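Local coordinates for protein beta sliding clamp (Bartonella birtlesii LL-WM9, PDB 6PTR) that probably encircles DNA as a ring-shaped head-to-tail homodimer, tethering DNA polymerases and other proteins to it for processive replication, at residues Tyr338-Val352 with Ile364-Leu376. Residues are numbered along the deposited sequence; the frame is centred on the assembly and turned at random.
Sequences YLLDIAGQLSSDEMV and IRDNNNAEVLYVL
D366 reaches from its strand to S347 and S348 in the turn that follows helix 336-345 and is gripped there. Its CB lies beside L346 CD2, and chi1 (-95°), off the usual staggered value, carries the carboxylate to the two backbone N-H groups. CG packs 3.7 Å from L346 CD2 and lies next to S347 N. At the tip the oxygens divide the work: OD2 accepts S347 N at 2.7 Å through its syn lone pair, with a weak bond from S347 OG, while OD1 takes S348 N at 2.9 Å from above the carboxylate plane; S348 OG also approaches OD1, at a doubtfully short distance. Beyond it, E350 OE2 receives N367 ND2 at 2.7 Å, and V352 and R365 exchange backbone bonds as an antiparallel hydrogen-bonded pair of the hairpin.

Under the helix, I342 makes the apolar part: CG2 meets I364 CG2 at 3.6 Å and Y374 CB, CD1 reaches L376 CB. Q345 is the polar edge; bent at chi2 (-70°), it lays CB and CG against Y374 and gives NE2 to its OH at 3.1 Å and to the D150 carbonyl; a water links that OH to Q345 O. In this C-terminal clamp domain, then, a buried carboxylate, held chiefly by two backbone N-H groups, would keep the 346-349 turn against the strand beside this apolar packing.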
ATOM      1  N   TYR C 338      -5.581  18.806  10.769  1.00 18.62           N
ATOM      2  CA  TYR C 338      -4.574  19.857  10.840  1.00 19.40           C
ATOM      3  C   TYR C 338      -3.964  19.937  12.229  1.00 20.69           C
ATOM      4  O   TYR C 338      -2.766  20.206  12.370  1.00 19.91           O
ATOM      5  CB  TYR C 338      -5.178  21.207  10.440  1.00 17.72           C
ATOM      6  CG  TYR C 338      -5.630  21.287   8.990  1.00 16.92           C
ATOM      7  CD1 TYR C 338      -5.284  20.305   8.072  1.00 19.76           C
ATOM      8  CD2 TYR C 338      -6.399  22.367   8.544  1.00 19.87           C
ATOM      9  CE1 TYR C 338      -5.685  20.383   6.734  1.00 25.57           C
ATOM     10  CE2 TYR C 338      -6.821  22.455   7.215  1.00 21.38           C
ATOM     11  CZ  TYR C 338      -6.452  21.462   6.316  1.00 28.54           C
ATOM     12  OH  TYR C 338      -6.855  21.535   5.000  1.00 30.33           O
ATOM     13  N   LEU C 339      -4.773  19.725  13.275  1.00 18.70           N
ATOM     14  CA  LEU C 339      -4.219  19.671  14.623  1.00 17.37           C
ATOM     15  C   LEU C 339      -3.215  18.542  14.756  1.00 20.94           C
ATOM     16  O   LEU C 339      -2.144  18.720  15.345  1.00 22.36           O
ATOM     17  CB  LEU C 339      -5.329  19.489  15.660  1.00 18.84           C
ATOM     18  CG  LEU C 339      -6.178  20.689  16.051  1.00 17.64           C
ATOM     19  CD1 LEU C 339      -7.334  20.177  16.919  1.00 18.76           C
ATOM     20  CD2 LEU C 339      -5.350  21.713  16.809  1.00 16.60           C
ATOM     21  N   LEU C 340      -3.537  17.365  14.213  1.00 20.27           N
ATOM     22  CA  LEU C 340      -2.586  16.258  14.288  1.00 19.86           C
ATOM     23  C   LEU C 340      -1.337  16.549  13.464  1.00 21.82           C
ATOM     24  O   LEU C 340      -0.224  16.213  13.883  1.00 24.34           O
ATOM     25  CB  LEU C 340      -3.258  14.970  13.826  1.00 22.24           C
ATOM     26  CG  LEU C 340      -4.360  14.530  14.800  1.00 25.70           C
ATOM     27  CD1 LEU C 340      -5.097  13.331  14.251  1.00 30.62           C
ATOM     28  CD2 LEU C 340      -3.747  14.206  16.154  1.00 27.24           C
ATOM     29  N   ASP C 341      -1.501  17.196  12.305  1.00 23.60           N
ATOM     30  CA  ASP C 341      -0.332  17.581  11.514  1.00 24.84           C
ATOM     31  C   ASP C 341       0.626  18.430  12.341  1.00 22.10           C
ATOM     32  O   ASP C 341       1.834  18.163  12.380  1.00 24.44           O
ATOM     33  CB  ASP C 341      -0.754  18.345  10.252  1.00 28.22           C
ATOM     34  CG  ASP C 341      -1.473  17.477   9.237  1.00 31.82           C
ATOM     35  OD1 ASP C 341      -1.328  16.229   9.266  1.00 29.06           O
ATOM     36  OD2 ASP C 341      -2.168  18.064   8.381  1.00 28.82           O
ATOM     37  N   ILE C 342       0.104  19.453  13.024  1.00 20.38           N
ATOM     38  CA  ILE C 342       0.984  20.353  13.756  1.00 25.79           C
ATOM     39  C   ILE C 342       1.529  19.677  15.009  1.00 25.92           C
ATOM     40  O   ILE C 342       2.713  19.823  15.340  1.00 22.44           O
ATOM     41  CB  ILE C 342       0.241  21.660  14.067  1.00 20.19           C
ATOM     42  CG1 ILE C 342      -0.028  22.396  12.756  1.00 20.79           C
ATOM     43  CG2 ILE C 342       1.059  22.521  15.021  1.00 19.83           C
ATOM     44  CD1 ILE C 342      -1.089  23.513  12.902  1.00 24.10           C
ATOM     45  N   ALA C 343       0.692  18.906  15.714  1.00 22.83           N
ATOM     46  CA  ALA C 343       1.212  18.147  16.850  1.00 25.79           C
ATOM     47  C   ALA C 343       2.369  17.249  16.422  1.00 28.72           C
ATOM     48  O   ALA C 343       3.363  17.106  17.151  1.00 27.38           O
ATOM     49  CB  ALA C 343       0.093  17.323  17.491  1.00 26.73           C
ATOM     50  N   GLY C 344       2.258  16.648  15.236  1.00 26.91           N
ATOM     51  CA  GLY C 344       3.342  15.836  14.694  1.00 24.43           C
ATOM     52  C   GLY C 344       4.617  16.591  14.394  1.00 30.54           C
ATOM     53  O   GLY C 344       5.679  15.972  14.304  1.00 30.95           O
ATOM     54  N   GLN C 345       4.550  17.918  14.232  1.00 33.65           N
ATOM     55  CA  GLN C 345       5.760  18.700  13.980  1.00 31.71           C
ATOM     56  C   GLN C 345       6.606  18.902  15.223  1.00 30.24           C
ATOM     57  O   GLN C 345       7.811  19.152  15.112  1.00 30.27           O
ATOM     58  CB  GLN C 345       5.401  20.079  13.422  1.00 27.46           C
ATOM     59  CG  GLN C 345       4.776  20.007  12.061  1.00 30.70           C
ATOM     60  CD  GLN C 345       5.781  19.597  11.032  1.00 31.74           C
ATOM     61  OE1 GLN C 345       5.741  18.487  10.514  1.00 34.98           O
ATOM     62  NE2 GLN C 345       6.715  20.499  10.733  1.00 31.15           N
ATOM     63  N   LEU C 346       5.986  18.839  16.396  1.00 29.32           N
ATOM     64  CA  LEU C 346       6.622  19.214  17.638  1.00 30.90           C
ATOM     65  C   LEU C 346       7.365  18.031  18.225  1.00 29.64           C
ATOM     66  O   LEU C 346       7.017  16.875  17.985  1.00 40.38           O
ATOM     67  CB  LEU C 346       5.568  19.713  18.621  1.00 28.91           C
ATOM     68  CG  LEU C 346       4.674  20.815  18.065  1.00 32.10           C
ATOM     69  CD1 LEU C 346       3.598  21.189  19.091  1.00 29.36           C
ATOM     70  CD2 LEU C 346       5.523  22.019  17.690  1.00 37.06           C
ATOM     71  N   SER C 347       8.390  18.328  19.010  1.00 33.91           N
ATOM     72  CA  SER C 347       9.219  17.289  19.584  1.00 40.05           C
ATOM     73  C   SER C 347       9.126  17.207  21.098  1.00 45.43           C
ATOM     74  O   SER C 347       9.687  16.275  21.683  1.00 52.79           O
ATOM     75  CB  SER C 347      10.683  17.505  19.179  1.00 42.74           C
ATOM     76  OG  SER C 347      11.176  18.727  19.703  1.00 48.16           O
ATOM     77  N   SER C 348       8.450  18.142  21.749  1.00 35.16           N
ATOM     78  CA  SER C 348       8.478  18.204  23.201  1.00 37.46           C
ATOM     79  C   SER C 348       7.234  17.557  23.792  1.00 36.64           C
ATOM     80  O   SER C 348       6.233  17.334  23.105  1.00 37.81           O
ATOM     81  CB  SER C 348       8.595  19.651  23.680  1.00 32.94           C
ATOM     82  OG  SER C 348       7.407  20.355  23.480  1.00 35.88           O
ATOM     83  N   ASP C 349       7.311  17.253  25.086  1.00 34.75           N
ATOM     84  CA  ASP C 349       6.137  16.728  25.766  1.00 31.79           C
ATOM     85  C   ASP C 349       5.011  17.744  25.829  1.00 29.37           C
ATOM     86  O   ASP C 349       3.857  17.344  25.972  1.00 30.46           O
ATOM     87  CB  ASP C 349       6.470  16.286  27.183  1.00 41.08           C
ATOM     88  CG  ASP C 349       7.534  15.200  27.227  1.00 55.21           C
ATOM     89  OD1 ASP C 349       7.710  14.487  26.215  1.00 58.37           O
ATOM     90  OD2 ASP C 349       8.181  15.058  28.284  1.00 59.99           O
ATOM     91  N   GLU C 350       5.308  19.035  25.710  1.00 28.33           N
ATOM     92  CA  GLU C 350       4.330  20.081  25.979  1.00 32.99           C
ATOM     93  C   GLU C 350       3.970  20.806  24.689  1.00 31.72           C
ATOM     94  O   GLU C 350       4.851  21.338  24.005  1.00 39.58           O
ATOM     95  CB  GLU C 350       4.884  21.058  27.018  1.00 38.25           C
ATOM     96  CG  GLU C 350       5.529  20.300  28.163  1.00 42.82           C
ATOM     97  CD  GLU C 350       6.247  21.164  29.168  1.00 50.04           C
ATOM     98  OE1 GLU C 350       6.282  20.766  30.352  1.00 42.29           O
ATOM     99  OE2 GLU C 350       6.793  22.217  28.777  1.00 55.56           O
ATOM    100  N   MET C 351       2.680  20.869  24.390  1.00 27.28           N
ATOM    101  CA  MET C 351       2.175  21.597  23.236  1.00 20.67           C
ATOM    102  C   MET C 351       1.450  22.843  23.729  1.00 26.76           C
ATOM    103  O   MET C 351       0.555  22.745  24.572  1.00 25.40           O
ATOM    104  CB  MET C 351       1.233  20.717  22.423  1.00 21.33           C
ATOM    105  CG  MET C 351       0.691  21.370  21.186  1.00 23.13           C
ATOM    106  SD  MET C 351      -0.139  20.102  20.207  1.00 24.64           S
ATOM    107  CE  MET C 351      -0.510  21.009  18.710  1.00 25.36           C
ATOM    108  N   VAL C 352       1.830  24.007  23.216  1.00 26.03           N
ATOM    109  CA  VAL C 352       1.286  25.283  23.681  1.00 21.19           C
ATOM    110  C   VAL C 352       0.472  25.924  22.564  1.00 22.38           C
ATOM    111  O   VAL C 352       0.948  26.051  21.432  1.00 24.34           O
ATOM    112  CB  VAL C 352       2.401  26.233  24.153  1.00 28.22           C
ATOM    113  CG1 VAL C 352       1.794  27.577  24.562  1.00 29.19           C
ATOM    114  CG2 VAL C 352       3.146  25.622  25.306  1.00 33.62           C
ATOM    115  N   ILE C 364       0.818  28.198  17.517  1.00 23.93           N
ATOM    116  CA  ILE C 364       1.152  26.903  18.112  1.00 26.93           C
ATOM    117  C   ILE C 364       2.653  26.667  18.029  1.00 40.15           C
ATOM    118  O   ILE C 364       3.300  27.022  17.034  1.00 27.37           O
ATOM    119  CB  ILE C 364       0.396  25.746  17.431  1.00 35.32           C
ATOM    120  CG1 ILE C 364      -1.115  25.942  17.527  1.00 34.53           C
ATOM    121  CG2 ILE C 364       0.808  24.401  18.031  1.00 36.65           C
ATOM    122  CD1 ILE C 364      -1.890  25.036  16.626  1.00 37.14           C
ATOM    123  N   ARG C 365       3.204  26.046  19.071  1.00 41.06           N
ATOM    124  CA  ARG C 365       4.628  25.739  19.090  1.00 36.81           C
ATOM    125  C   ARG C 365       4.935  24.739  20.193  1.00 33.57           C
ATOM    126  O   ARG C 365       4.133  24.515  21.115  1.00 30.79           O
ATOM    127  CB  ARG C 365       5.470  27.001  19.276  1.00 33.55           C
ATOM    128  CG  ARG C 365       5.014  27.852  20.421  1.00 41.89           C
ATOM    129  CD  ARG C 365       6.143  28.716  20.898  1.00 43.54           C
ATOM    130  NE  ARG C 365       6.496  29.746  19.933  1.00 50.80           N
ATOM    131  CZ  ARG C 365       5.957  30.962  19.915  1.00 56.17           C
ATOM    132  NH1 ARG C 365       5.033  31.289  20.809  1.00 56.92           N
ATOM    133  NH2 ARG C 365       6.347  31.849  19.007  1.00 60.58           N
ATOM    134  N   ASP C 366       6.083  24.084  20.037  1.00 31.32           N
ATOM    135  CA  ASP C 366       6.742  23.434  21.160  1.00 35.93           C
ATOM    136  C   ASP C 366       7.007  24.473  22.231  1.00 42.92           C
ATOM    137  O   ASP C 366       7.573  25.532  21.945  1.00 44.29           O
ATOM    138  CB  ASP C 366       8.077  22.822  20.723  1.00 48.16           C
ATOM    139  CG  ASP C 366       7.966  21.364  20.369  1.00 52.68           C
ATOM    140  OD1 ASP C 366       7.167  20.649  21.018  1.00 51.83           O
ATOM    141  OD2 ASP C 366       8.682  20.938  19.442  1.00 54.03           O
ATOM    142  N   ASN C 367       6.624  24.152  23.468  1.00 40.07           N
ATOM    143  CA  ASN C 367       6.865  25.058  24.583  1.00 36.87           C
ATOM    144  C   ASN C 367       8.297  25.566  24.589  1.00 44.46           C
ATOM    145  O   ASN C 367       8.545  26.712  24.977  1.00 54.27           O
ATOM    146  CB  ASN C 367       6.537  24.351  25.900  1.00 34.80           C
ATOM    147  CG  ASN C 367       6.313  25.321  27.061  1.00 45.09           C
ATOM    148  OD1 ASN C 367       6.149  26.529  26.869  1.00 39.04           O
ATOM    149  ND2 ASN C 367       6.293  24.785  28.271  1.00 48.93           N
ATOM    150  N   ASN C 368       9.245  24.760  24.106  1.00 45.67           N
ATOM    151  CA  ASN C 368      10.647  25.153  24.208  1.00 69.64           C
ATOM    152  C   ASN C 368      11.015  26.223  23.177  1.00 80.48           C
ATOM    153  O   ASN C 368      11.414  27.337  23.542  1.00 80.04           O
ATOM    154  CB  ASN C 368      11.568  23.914  24.116  1.00 73.46           C
ATOM    155  CG  ASN C 368      11.869  23.458  22.681  1.00 74.43           C
ATOM    156  OD1 ASN C 368      11.089  22.733  22.069  1.00 76.76           O
ATOM    157  ND2 ASN C 368      13.026  23.855  22.165  1.00 74.17           N
ATOM    158  N   ASN C 369      10.842  25.934  21.889  1.00 84.09           N
ATOM    159  CA  ASN C 369      11.765  26.527  20.934  1.00 82.47           C
ATOM    160  C   ASN C 369      11.327  27.917  20.483  1.00 67.97           C
ATOM    161  O   ASN C 369      10.173  28.333  20.641  1.00 66.46           O
ATOM    162  CB  ASN C 369      11.946  25.622  19.717  1.00 78.70           C
ATOM    163  CG  ASN C 369      10.978  25.944  18.623  1.00 62.61           C
ATOM    164  OD1 ASN C 369      11.179  26.888  17.862  1.00 39.95           O
ATOM    165  ND2 ASN C 369       9.909  25.170  18.538  1.00 73.85           N
ATOM    166  N   ALA C 370      12.286  28.619  19.868  1.00 49.76           N
ATOM    167  CA  ALA C 370      12.128  30.003  19.473  1.00 39.41           C
ATOM    168  C   ALA C 370      12.263  30.244  17.976  1.00 39.53           C
ATOM    169  O   ALA C 370      12.053  31.378  17.535  1.00 48.18           O
ATOM    170  CB  ALA C 370      13.159  30.876  20.205  1.00 36.22           C
ATOM    171  N   GLU C 371      12.610  29.234  17.182  1.00 39.22           N
ATOM    172  CA  GLU C 371      12.896  29.458  15.772  1.00 42.60           C
ATOM    173  C   GLU C 371      11.758  29.031  14.843  1.00 33.39           C
ATOM    174  O   GLU C 371      11.729  29.477  13.689  1.00 35.89           O
ATOM    175  CB  GLU C 371      14.186  28.730  15.369  1.00 58.83           C
ATOM    176  CG  GLU C 371      14.035  27.225  15.150  1.00 69.43           C
ATOM    177  CD  GLU C 371      14.282  26.388  16.394  1.00 71.17           C
ATOM    178  OE1 GLU C 371      15.222  26.718  17.146  1.00 78.38           O
ATOM    179  OE2 GLU C 371      13.545  25.398  16.611  1.00 64.95           O
ATOM    180  N   VAL C 372      10.823  28.213  15.319  1.00 29.18           N
ATOM    181  CA  VAL C 372       9.742  27.645  14.512  1.00 26.11           C
ATOM    182  C   VAL C 372       8.407  28.015  15.141  1.00 32.02           C
ATOM    183  O   VAL C 372       8.229  27.857  16.351  1.00 28.43           O
ATOM    184  CB  VAL C 372       9.869  26.106  14.435  1.00 29.06           C
ATOM    185  CG1 VAL C 372       8.793  25.511  13.542  1.00 33.02           C
ATOM    186  CG2 VAL C 372      11.255  25.697  13.957  1.00 37.36           C
ATOM    187  N   LEU C 373       7.441  28.436  14.325  1.00 23.46           N
ATOM    188  CA  LEU C 373       6.094  28.603  14.850  1.00 21.64           C
ATOM    189  C   LEU C 373       5.098  28.114  13.815  1.00 24.20           C
ATOM    190  O   LEU C 373       5.379  28.084  12.613  1.00 23.23           O
ATOM    191  CB  LEU C 373       5.792  30.056  15.232  1.00 25.72           C
ATOM    192  CG  LEU C 373       5.882  31.158  14.172  1.00 27.24           C
ATOM    193  CD1 LEU C 373       4.559  31.306  13.394  1.00 22.34           C
ATOM    194  CD2 LEU C 373       6.305  32.496  14.805  1.00 31.41           C
ATOM    195  N   TYR C 374       3.917  27.759  14.296  1.00 19.55           N
ATOM    196  CA  TYR C 374       2.838  27.357  13.424  1.00 18.20           C
ATOM    197  C   TYR C 374       1.619  28.214  13.726  1.00 20.01           C
ATOM    198  O   TYR C 374       1.412  28.663  14.860  1.00 21.45           O
ATOM    199  CB  TYR C 374       2.509  25.874  13.601  1.00 23.71           C
ATOM    200  CG  TYR C 374       3.726  25.040  13.385  1.00 20.83           C
ATOM    201  CD1 TYR C 374       4.164  24.773  12.088  1.00 25.66           C
ATOM    202  CD2 TYR C 374       4.483  24.578  14.458  1.00 19.84           C
ATOM    203  CE1 TYR C 374       5.300  24.041  11.861  1.00 26.17           C
ATOM    204  CE2 TYR C 374       5.643  23.828  14.240  1.00 23.52           C
ATOM    205  CZ  TYR C 374       6.042  23.575  12.934  1.00 29.96           C
ATOM    206  OH  TYR C 374       7.176  22.848  12.708  1.00 31.13           O
ATOM    207  N   VAL C 375       0.822  28.454  12.699  1.00 16.84           N
ATOM    208  CA  VAL C 375      -0.444  29.154  12.853  1.00 16.12           C
ATOM    209  C   VAL C 375      -1.553  28.268  12.298  1.00 17.91           C
ATOM    210  O   VAL C 375      -1.398  27.637  11.245  1.00 18.02           O
ATOM    211  CB  VAL C 375      -0.413  30.521  12.141  1.00 16.70           C
ATOM    212  CG1 VAL C 375      -1.714  31.287  12.396  1.00 18.01           C
ATOM    213  CG2 VAL C 375       0.774  31.338  12.583  1.00 18.17           C
ATOM    214  N   LEU C 376      -2.675  28.217  13.004  1.00 15.97           N
ATOM    215  CA  LEU C 376      -3.791  27.409  12.526  1.00 17.29           C
ATOM    216  C   LEU C 376      -5.087  28.193  12.671  1.00 14.78           C
ATOM    217  O   LEU C 376      -5.403  28.693  13.759  1.00 15.81           O
ATOM    218  CB  LEU C 376      -3.882  26.099  13.305  1.00 15.61           C
ATOM    219  CG  LEU C 376      -5.025  25.175  12.880  1.00 18.16           C
ATOM    220  CD1 LEU C 376      -4.828  24.729  11.443  1.00 15.77           C
ATOM    221  CD2 LEU C 376      -5.081  23.987  13.829  1.00 19.75           C
TER
HETATM  222  O   HOH W   1       8.600  21.909  14.894  1.00 34.73           O